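Local atomic coordinates of pectate lyase (Bacillus subtilis, PDB entry 5AMV), a protein that cleaves the alpha-1,4 bonds of polygalacturonate by calcium-dependent elimination, releasing oligosaccharides with unsaturated non-reducing ends. Residues 20-25 against 149-154; 52-57 against 127-132; 275-280 against 302-307. All coordinates share one frame; numbering follows the deposited sequence. Where two conformers were deposited one is given.

Contact 1 of 3, residues 20-25 against 149-154; sequences GTTGGS and SDNVII
Gly23 passes Val152 with 4.4 Å between their CA atoms, where the loop 20-25 comes down on the chain just as it turns a corner at Asn151 and enters strand 152-155. The corner residue carries the contact. Its side chain leaves the backbone with CG anti to N (chi1 -167°), which sends the amide into the loop, and OD1 there accepts from two successive peptide N-H groups. Thr22 N lies 2.7 Å from Asn151 OD1, in the carbonyl plane on a lone pair. Gly23 N, at 2.8 Å from the same OD1, instead comes from above that plane, 49° out of it, and so uses no lone pair. The other end of the amide is held as well: Asn151 ND2 donates to Thr22 OG1 at 3.1 Å, slightly tilted from the amide plane, and also to Asn128 OD1. With both ends engaged, the flat group can hardly rotate. Beside it, the methyl CG2 of Thr21 packs on CG1 of Ile153 at 3.6 Å, while Thr21 OG1 turns to Gly15 O. Ile153 CD1 packs against the Thr22-Gly23 peptide, 3.6 Å from Gly23 N. A CB on residue 23 would clash with that methyl, and its positive phi likewise suits glycine. The loop then closes a type II' turn from Thr22 to Ser25, in which Thr22 O receives both Ser25 N and Ser25 OG. At the other edge a water sits near both Gly20 O and Asp150 OD2. An asparagine at a corner between strands, bonded through its amide to the asparagine of the preceding coil, is the hallmark of the asparagine ladder in the parallel beta-helix of pectate lyases; here the ladder residue also binds the N-terminal loop.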
loop_
_atom_site.group_PDB
_atom_site.type_symbol
_atom_site.label_atom_id
_atom_site.label_comp_id
_atom_site.label_asym_id
_atom_site.label_seq_id
_atom_site.Cartn_x
_atom_site.Cartn_y
_atom_site.Cartn_z
ATOM N N GLY A 20 -6.030 -15.612 -14.217
ATOM C CA GLY A 20 -4.813 -14.795 -14.237
ATOM C C GLY A 20 -5.049 -13.298 -14.411
ATOM O O GLY A 20 -6.183 -12.805 -14.272
ATOM N N THR A 21 -3.972 -12.559 -14.692
ATOM C CA THR A 21 -4.090 -11.103 -14.751
ATOM C C THR A 21 -3.659 -10.552 -16.107
ATOM O O THR A 21 -2.473 -10.475 -16.425
ATOM C CB THR A 21 -3.330 -10.437 -13.584
ATOM O OG1 THR A 21 -3.877 -10.956 -12.357
ATOM C CG2 THR A 21 -3.541 -8.948 -13.629
ATOM N N THR A 22 -4.661 -10.191 -16.917
ATOM C CA THR A 22 -4.387 -9.690 -18.247
ATOM C C THR A 22 -4.797 -8.219 -18.392
ATOM O O THR A 22 -4.551 -7.608 -19.463
ATOM C CB THR A 22 -5.179 -10.541 -19.303
ATOM O OG1 THR A 22 -6.565 -10.564 -18.938
ATOM C CG2 THR A 22 -4.613 -12.030 -19.373
ATOM N N GLY A 23 -5.443 -7.662 -17.350
ATOM C CA GLY A 23 -5.852 -6.248 -17.346
ATOM C C GLY A 23 -6.600 -5.884 -18.623
ATOM O O GLY A 23 -7.499 -6.635 -19.056
ATOM N N GLY A 24 -6.208 -4.771 -19.248
ATOM C CA GLY A 24 -6.870 -4.276 -20.470
ATOM C C GLY A 24 -6.168 -4.633 -21.773
ATOM O O GLY A 24 -6.376 -3.968 -22.806
ATOM N N SER A 25 -5.349 -5.687 -21.752
ATOM C CA SER A 25 -4.521 -6.055 -22.900
ATOM C C SER A 25 -5.320 -6.321 -24.178
ATOM O O SER A 25 -4.810 -6.124 -25.271
ATOM C CB SER A 25 -3.620 -7.250 -22.582
ATOM O OG SER A 25 -4.391 -8.350 -22.165
ATOM N N SER A 149 -12.516 -4.424 -8.194
ATOM C CA SER A 149 -12.868 -5.213 -9.364
ATOM C C SER A 149 -11.843 -6.323 -9.626
ATOM O O SER A 149 -10.845 -6.487 -8.891
ATOM C CB SER A 149 -12.897 -4.257 -10.553
ATOM O OG SER A 149 -11.612 -3.653 -10.697
ATOM N N ASP A 150 -12.078 -7.082 -10.694
ATOM C CA ASP A 150 -11.162 -8.127 -11.127
ATOM C C ASP A 150 -10.346 -7.713 -12.326
ATOM O O ASP A 150 -10.851 -7.062 -13.241
ATOM C CB ASP A 150 -11.951 -9.402 -11.484
ATOM C CG ASP A 150 -11.047 -10.612 -11.803
ATOM O OD1 ASP A 150 -10.617 -11.273 -10.830
ATOM O OD2 ASP A 150 -10.790 -10.951 -12.989
ATOM N N ASN A 151 -9.087 -8.139 -12.333
ATOM C CA ASN A 151 -8.252 -8.161 -13.535
ATOM C C ASN A 151 -7.712 -6.773 -13.869
ATOM O O ASN A 151 -8.136 -6.104 -14.819
ATOM C CB ASN A 151 -8.992 -8.769 -14.740
ATOM C CG ASN A 151 -8.053 -9.077 -15.885
ATOM O OD1 ASN A 151 -6.880 -9.393 -15.663
ATOM N ND2 ASN A 151 -8.563 -9.015 -17.115
ATOM N N VAL A 152 -6.742 -6.351 -13.063
ATOM C CA VAL A 152 -6.240 -4.986 -13.147
ATOM C C VAL A 152 -4.734 -4.975 -13.056
ATOM O O VAL A 152 -4.150 -5.646 -12.182
ATOM C CB VAL A 152 -6.869 -4.059 -12.028
ATOM C CG1 VAL A 152 -6.188 -2.680 -12.010
ATOM C CG2 VAL A 152 -8.405 -3.890 -12.221
ATOM N N ILE A 153 -4.112 -4.177 -13.927
ATOM C CA ILE A 153 -2.656 -4.051 -13.964
ATOM C C ILE A 153 -2.287 -2.577 -13.747
ATOM O O ILE A 153 -2.823 -1.730 -14.428
ATOM C CB ILE A 153 -2.099 -4.560 -15.316
ATOM C CG1 ILE A 153 -2.351 -6.074 -15.452
ATOM C CG2 ILE A 153 -0.623 -4.232 -15.456
ATOM C CD1 ILE A 153 -2.002 -6.610 -16.846
ATOM N N ILE A 154 -1.359 -2.312 -12.820
ATOM C CA ILE A 154 -0.852 -0.955 -12.569
ATOM C C ILE A 154 0.684 -1.025 -12.606
ATOM O O ILE A 154 1.270 -1.745 -11.794
ATOM C CB ILE A 154 -1.274 -0.445 -11.156
ATOM C CG1 ILE A 154 -2.801 -0.604 -10.912
ATOM C CG2 ILE A 154 -0.751 0.993 -10.941
ATOM C CD1 ILE A 154 -3.688 0.226 -11.812
HETATM O O HOH W 1 -8.949 -12.629 -14.219
#

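Contact 2 of 3, residues 52-57 against 127-132; sequences TPKIIY and ANTTIV
Lys54 and Thr129 begin a run of parallel bridges between neighbouring strands of the parallel beta-helix, a register that continues through Ile56 opposite Ile131 to Tyr57 opposite Val132. The strand axes lie 4.7 Å apart and 13° from parallel. In the usual parallel pattern, Ile56 bonds to both neighbours of its opposite residue: its N donates to Thr130 O at 2.8 Å, and its O accepts from Val132 N at 3.0 Å. Its side chain lies on the same sheet face as that of Ile131, where CB of Ile56 meets CG1 of Ile131 at 4.3 Å, and Leu45 of helix 38-45 touches both isoleucines. On the reverse face, Val132 and Tyr57 run alongside each other. With CG1 anti to the carbonyl carbon (chi1 -60°), CG2 of Val132 falls between the backbone N and that carbon and comes obliquely to the tyrosine ring at 3.5 Å from CD1. At the start of the pair Lys54 leans over Thr129 and bends at its last two torsions, folding the ammonium back onto the backbone turns that precede both strands, where Asn50 O is one acceptor. Thr129 OG1, which also bonds to Pro126 O, accepts from Lys54 NZ at 2.9 Å, and within its own segment Lys54 NZ reaches Thr52 O at 2.7 Å, tilted 30° from that carbonyl's plane.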
loop_
_atom_site.group_PDB
_atom_site.type_symbol
_atom_site.label_atom_id
_atom_site.label_comp_id
_atom_site.label_asym_id
_atom_site.label_seq_id
_atom_site.Cartn_x
_atom_site.Cartn_y
_atom_site.Cartn_z
ATOM N N THR A 52 -15.357 -2.914 -19.946
ATOM C CA THR A 52 -14.721 -2.870 -21.269
ATOM C C THR A 52 -13.179 -2.924 -21.139
ATOM O O THR A 52 -12.623 -2.064 -20.458
ATOM C CB THR A 52 -15.103 -1.551 -21.971
ATOM O OG1 THR A 52 -16.540 -1.443 -22.007
ATOM C CG2 THR A 52 -14.565 -1.481 -23.371
ATOM N N PRO A 53 -12.498 -3.891 -21.802
ATOM C CA PRO A 53 -11.031 -3.837 -21.691
ATOM C C PRO A 53 -10.477 -2.483 -22.141
ATOM O O PRO A 53 -10.879 -1.940 -23.198
ATOM C CB PRO A 53 -10.549 -4.941 -22.624
ATOM C CG PRO A 53 -11.691 -5.923 -22.627
ATOM C CD PRO A 53 -12.950 -5.125 -22.482
ATOM N N LYS A 54 -9.585 -1.914 -21.317
ATOM C CA LYS A 54 -9.027 -0.584 -21.583
ATOM C C LYS A 54 -7.562 -0.427 -21.155
ATOM O O LYS A 54 -7.132 -1.022 -20.172
ATOM C CB LYS A 54 -9.891 0.471 -20.882
ATOM C CG LYS A 54 -9.756 0.432 -19.355
ATOM C CD LYS A 54 -10.859 1.126 -18.591
ATOM C CE LYS A 54 -12.151 0.325 -18.595
ATOM N NZ LYS A 54 -11.994 -1.101 -18.038
ATOM N N ILE A 55 -6.802 0.379 -21.895
ATOM C CA ILE A 55 -5.439 0.689 -21.546
ATOM C C ILE A 55 -5.391 2.191 -21.340
ATOM O O ILE A 55 -5.913 2.957 -22.168
ATOM C CB ILE A 55 -4.465 0.252 -22.655
ATOM C CG1 ILE A 55 -4.496 -1.265 -22.789
ATOM C CG2 ILE A 55 -3.004 0.718 -22.354
ATOM C CD1 ILE A 55 -3.912 -1.804 -24.055
ATOM N N ILE A 56 -4.754 2.604 -20.251
ATOM C CA ILE A 56 -4.652 4.020 -19.904
ATOM C C ILE A 56 -3.207 4.333 -19.643
ATOM O O ILE A 56 -2.634 3.793 -18.696
ATOM C CB ILE A 56 -5.470 4.342 -18.633
ATOM C CG1 ILE A 56 -6.955 4.081 -18.877
ATOM C CG2 ILE A 56 -5.228 5.818 -18.162
ATOM C CD1 ILE A 56 -7.811 4.133 -17.604
ATOM N N TYR A 57 -2.627 5.208 -20.486
ATOM C CA TYR A 57 -1.270 5.704 -20.314
ATOM C C TYR A 57 -1.302 6.980 -19.479
ATOM O O TYR A 57 -2.027 7.901 -19.828
ATOM C CB TYR A 57 -0.618 6.063 -21.675
ATOM C CG TYR A 57 -0.285 4.818 -22.451
ATOM C CD1 TYR A 57 0.840 4.056 -22.112
ATOM C CD2 TYR A 57 -1.119 4.368 -23.485
ATOM C CE1 TYR A 57 1.152 2.861 -22.821
ATOM C CE2 TYR A 57 -0.807 3.215 -24.189
ATOM C CZ TYR A 57 0.314 2.466 -23.847
ATOM O OH TYR A 57 0.556 1.312 -24.566
ATOM N N ALA A 127 -12.943 -3.185 -13.808
ATOM C CA ALA A 127 -12.370 -4.442 -14.272
ATOM C C ALA A 127 -11.715 -4.341 -15.652
ATOM O O ALA A 127 -12.145 -3.533 -16.510
ATOM C CB ALA A 127 -13.485 -5.506 -14.325
ATOM N N ASN A 128 -10.740 -5.225 -15.895
ATOM C CA ASN A 128 -10.074 -5.360 -17.202
ATOM C C ASN A 128 -9.419 -4.060 -17.628
ATOM O O ASN A 128 -9.680 -3.523 -18.720
ATOM C CB ASN A 128 -11.064 -5.846 -18.287
ATOM C CG ASN A 128 -11.871 -7.061 -17.840
ATOM O OD1 ASN A 128 -11.325 -8.031 -17.323
ATOM N ND2 ASN A 128 -13.187 -7.001 -18.018
ATOM N N THR A 129 -8.575 -3.539 -16.734
ATOM C CA THR A 129 -7.945 -2.236 -16.954
ATOM C C THR A 129 -6.461 -2.385 -16.754
ATOM O O THR A 129 -6.035 -3.024 -15.774
ATOM C CB THR A 129 -8.462 -1.219 -15.950
ATOM O OG1 THR A 129 -9.882 -1.062 -16.094
ATOM C CG2 THR A 129 -7.796 0.125 -16.156
ATOM N N THR A 130 -5.683 -1.781 -17.660
ATOM C CA THR A 130 -4.249 -1.631 -17.487
ATOM C C THR A 130 -3.927 -0.143 -17.451
ATOM O O THR A 130 -4.350 0.602 -18.327
ATOM C CB THR A 130 -3.446 -2.282 -18.629
ATOM O OG1 THR A 130 -3.643 -3.711 -18.587
ATOM C CG2 THR A 130 -1.910 -1.905 -18.543
ATOM N N ILE A 131 -3.232 0.278 -16.398
ATOM C CA ILE A 131 -2.822 1.675 -16.265
ATOM C C ILE A 131 -1.309 1.677 -16.120
ATOM O O ILE A 131 -0.774 1.086 -15.193
ATOM C CB ILE A 131 -3.475 2.383 -15.026
ATOM C CG1 ILE A 131 -4.996 2.136 -14.975
ATOM C CG2 ILE A 131 -3.025 3.899 -14.909
ATOM C CD1 ILE A 131 -5.717 2.807 -13.774
ATOM N N VAL A 132 -0.619 2.340 -17.052
ATOM C CA VAL A 132 0.835 2.299 -17.081
ATOM C C VAL A 132 1.400 3.705 -17.290
ATOM O O VAL A 132 0.813 4.516 -18.005
ATOM C CB VAL A 132 1.432 1.322 -18.140
ATOM C CG1 VAL A 132 0.964 -0.147 -17.874
ATOM C CG2 VAL A 132 1.025 1.728 -19.530
#

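Contact 3 of 3, residues 275-280 against 302-307; sequences NIVQRA and SSYPFS. With ADA (alpha-D-galactopyranuronic acid), chain B; ADA (alpha-D-galactopyranuronic acid), chain C.
Val277 turns its CG1 anti to the backbone N (chi1 176°) and its CG2 anti to the carbonyl carbon, and the two methyls thereby straddle Pro305 O, each 3.4 Å from it. CG2 also reaches the edge of the Tyr304 ring, whose hydroxyl bonds to Asp208 N, while CB of Tyr304 rests 3.3 Å from Asn275 O. One backbone bond ties the segments: Ser307 N donates to Val277 O at 2.8 Å, on a lone pair. A water joins Gln278 OE1 to Ser307 OG. Gln278 and Arg279 turn to the bound glycan. Gln278 NE2 meets carboxylate oxygen O6B of one galacturonate (chain C) at 2.9 Å, almost straight at 176°, and donates as well to Asp246 OD1. Arg279 extends its chain so that NH2 lies 3.0 Å from ring oxygen O5 of a second galacturonate (chain B), which sits at the guanidinium edge; its bond to O6B of that sugar is weak. Were Gln278 an alanine, the chain C carboxylate would probably lose this donor and Asp246 a partner. The contact thus sets polar donors of the active-site cleft, Arg279 among them as the inferred catalytic residue, against acidic sugars.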
loop_
_atom_site.group_PDB
_atom_site.type_symbol
_atom_site.label_atom_id
_atom_site.label_comp_id
_atom_site.label_asym_id
_atom_site.label_seq_id
_atom_site.Cartn_x
_atom_site.Cartn_y
_atom_site.Cartn_z
ATOM N N ASN A 275 13.717 3.200 4.090
ATOM C CA ASN A 275 13.122 4.157 5.037
ATOM C C ASN A 275 11.595 4.010 5.105
ATOM O O ASN A 275 10.837 4.979 5.038
ATOM C CB ASN A 275 13.564 5.601 4.747
ATOM C CG ASN A 275 15.045 5.753 4.749
ATOM O OD1 ASN A 275 15.737 5.154 5.569
ATOM N ND2 ASN A 275 15.546 6.644 3.901
ATOM N N ILE A 276 11.202 2.748 5.306
ATOM C CA ILE A 276 9.852 2.371 5.617
ATOM C C ILE A 276 9.850 1.948 7.083
ATOM O O ILE A 276 10.740 1.224 7.553
ATOM C CB ILE A 276 9.431 1.191 4.726
ATOM C CG1 ILE A 276 9.385 1.603 3.223
ATOM C CG2 ILE A 276 8.030 0.624 5.156
ATOM C CD1 ILE A 276 8.359 2.766 2.957
ATOM N N VAL A 277 8.894 2.471 7.848
ATOM C CA VAL A 277 8.871 2.212 9.288
ATOM C C VAL A 277 8.382 0.797 9.584
ATOM O O VAL A 277 9.016 0.080 10.374
ATOM C CB VAL A 277 8.003 3.247 10.095
ATOM C CG1 VAL A 277 7.951 2.869 11.539
ATOM C CG2 VAL A 277 8.572 4.647 9.947
ATOM N N GLN A 278 7.223 0.446 9.046
ATOM C CA GLN A 278 6.569 -0.784 9.481
ATOM C C GLN A 278 5.578 -1.302 8.450
ATOM O O GLN A 278 5.316 -0.658 7.434
ATOM C CB GLN A 278 5.856 -0.499 10.811
ATOM C CG GLN A 278 4.745 0.555 10.686
ATOM C CD GLN A 278 4.125 0.880 12.030
ATOM O OE1 GLN A 278 3.799 -0.035 12.796
ATOM N NE2 GLN A 278 3.927 2.168 12.318
ATOM N N ARG A 279 5.047 -2.511 8.710
ATOM C CA ARG A 279 4.045 -3.149 7.828
ATOM C C ARG A 279 4.556 -3.380 6.425
ATOM O O ARG A 279 4.086 -2.768 5.472
ATOM C CB ARG A 279 2.696 -2.378 7.803
ATOM C CG ARG A 279 2.197 -2.091 9.218
ATOM C CD ARG A 279 0.867 -1.372 9.205
ATOM N NE ARG A 279 0.332 -1.221 10.551
ATOM C CZ ARG A 279 -0.871 -0.708 10.837
ATOM N NH1 ARG A 279 -1.673 -0.265 9.862
ATOM N NH2 ARG A 279 -1.280 -0.643 12.098
ATOM N N ALA A 280 5.543 -4.258 6.302
ATOM C CA ALA A 280 6.105 -4.499 4.993
ATOM C C ALA A 280 6.224 -5.952 4.572
ATOM O O ALA A 280 7.315 -6.402 4.204
ATOM C CB ALA A 280 7.460 -3.783 4.851
ATOM N N SER A 302 16.015 10.273 11.914
ATOM C CA SER A 302 15.056 11.221 12.485
ATOM C C SER A 302 13.755 11.170 11.687
ATOM O O SER A 302 12.676 11.437 12.216
ATOM C CB SER A 302 15.620 12.653 12.530
ATOM O OG SER A 302 16.069 13.060 11.253
ATOM N N SER A 303 13.851 10.822 10.415
ATOM C CA SER A 303 12.664 10.594 9.619
ATOM C C SER A 303 12.556 9.110 9.261
ATOM O O SER A 303 13.546 8.478 8.830
ATOM C CB SER A 303 12.661 11.468 8.372
ATOM O OG SER A 303 12.683 12.840 8.731
ATOM N N TYR A 304 11.366 8.575 9.463
ATOM C CA TYR A 304 11.005 7.185 9.137
ATOM C C TYR A 304 12.013 6.121 9.650
ATOM O O TYR A 304 12.501 5.310 8.863
ATOM C CB TYR A 304 10.819 7.039 7.624
ATOM C CG TYR A 304 9.741 7.966 7.053
ATOM C CD1 TYR A 304 8.422 7.839 7.453
ATOM C CD2 TYR A 304 10.073 8.973 6.121
ATOM C CE1 TYR A 304 7.440 8.666 6.918
ATOM C CE2 TYR A 304 9.103 9.805 5.580
ATOM C CZ TYR A 304 7.795 9.655 5.974
ATOM O OH TYR A 304 6.814 10.484 5.431
ATOM N N PRO A 305 12.288 6.118 10.959
ATOM C CA PRO A 305 13.161 5.073 11.499
ATOM C C PRO A 305 12.511 3.690 11.410
ATOM O O PRO A 305 11.290 3.531 11.613
ATOM C CB PRO A 305 13.340 5.486 12.968
ATOM C CG PRO A 305 12.030 6.270 13.290
ATOM C CD PRO A 305 11.848 7.074 12.004
ATOM N N PHE A 306 13.321 2.700 11.084
ATOM C CA PHE A 306 12.821 1.343 10.928
ATOM C C PHE A 306 12.300 0.791 12.236
ATOM O O PHE A 306 12.980 0.893 13.273
ATOM C CB PHE A 306 14.002 0.449 10.492
ATOM C CG PHE A 306 13.626 -1.009 10.292
ATOM C CD1 PHE A 306 13.723 -1.896 11.361
ATOM C CD2 PHE A 306 13.233 -1.495 9.030
ATOM C CE1 PHE A 306 13.369 -3.263 11.206
ATOM C CE2 PHE A 306 12.906 -2.851 8.868
ATOM C CZ PHE A 306 12.953 -3.722 9.966
ATOM N N SER A 307 11.119 0.143 12.185
ATOM C CA SER A 307 10.577 -0.559 13.347
ATOM C C SER A 307 10.596 -2.081 13.089
ATOM O O SER A 307 11.232 -2.849 13.825
ATOM C CB SER A 307 9.143 -0.060 13.627
ATOM O OG SER A 307 8.616 -0.556 14.839
HETATM C C1 ADA B . 0.279 0.508 15.121
HETATM C C2 ADA B . -1.102 1.067 15.501
HETATM C C3 ADA B . -1.782 0.154 16.525
HETATM C C4 ADA B . -1.907 -1.265 15.998
HETATM C C5 ADA B . -0.519 -1.782 15.638
HETATM C C6 ADA B . -0.700 -3.080 14.883
HETATM O O2 ADA B . -0.891 2.334 16.140
HETATM O O3 ADA B . -3.104 0.635 16.805
HETATM O O4 ADA B . -2.707 -1.225 14.798
HETATM O O5 ADA B . 0.166 -0.864 14.737
HETATM O O6B ADA B . -0.218 -3.138 13.718
HETATM O O6A ADA B . -1.341 -4.048 15.408
HETATM C C1 ADA C . 3.359 0.749 18.932
HETATM C C2 ADA C . 2.734 -0.567 18.463
HETATM C C3 ADA C . 3.003 -0.759 16.959
HETATM C C4 ADA C . 2.456 0.429 16.165
HETATM C C5 ADA C . 3.065 1.723 16.745
HETATM C C6 ADA C . 2.621 2.971 16.027
HETATM O O2 ADA C . 3.245 -1.670 19.236
HETATM O O3 ADA C . 2.472 -2.012 16.511
HETATM O O4 ADA C . 1.020 0.424 16.234
HETATM O O5 ADA C . 2.811 1.837 18.172
HETATM O O6B ADA C . 2.646 3.033 14.757
HETATM O O6A ADA C . 2.243 3.924 16.762
HETATM O O HOH W 2 14.876 4.054 8.054
HETATM O O HOH W 3 5.999 -0.227 14.874
#

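Overall arrangement
Contacts 1 and 2 are one neighbourhood of the beta-helix: their centres are about 7 Å apart, strands 129-133 and 152-155 are neighbours, and Gly24 N of contact 1 lies 2.9 Å from Thr130 OG1 of contact 2. Contact 1 is the more buried and rests on a side-chain amide serving a loop, whereas contact 2, partly buried, is mainly regular strand pairing finished by a lysine. Contact 3, also partly buried, lies on the opposite side of the chain's centre, with its centre about 31 Å from that of contact 1. It too departs from a strand corner, but joins it to a loop with a single direct hydrogen bond, while Gln278 and Arg279 turn to sugar.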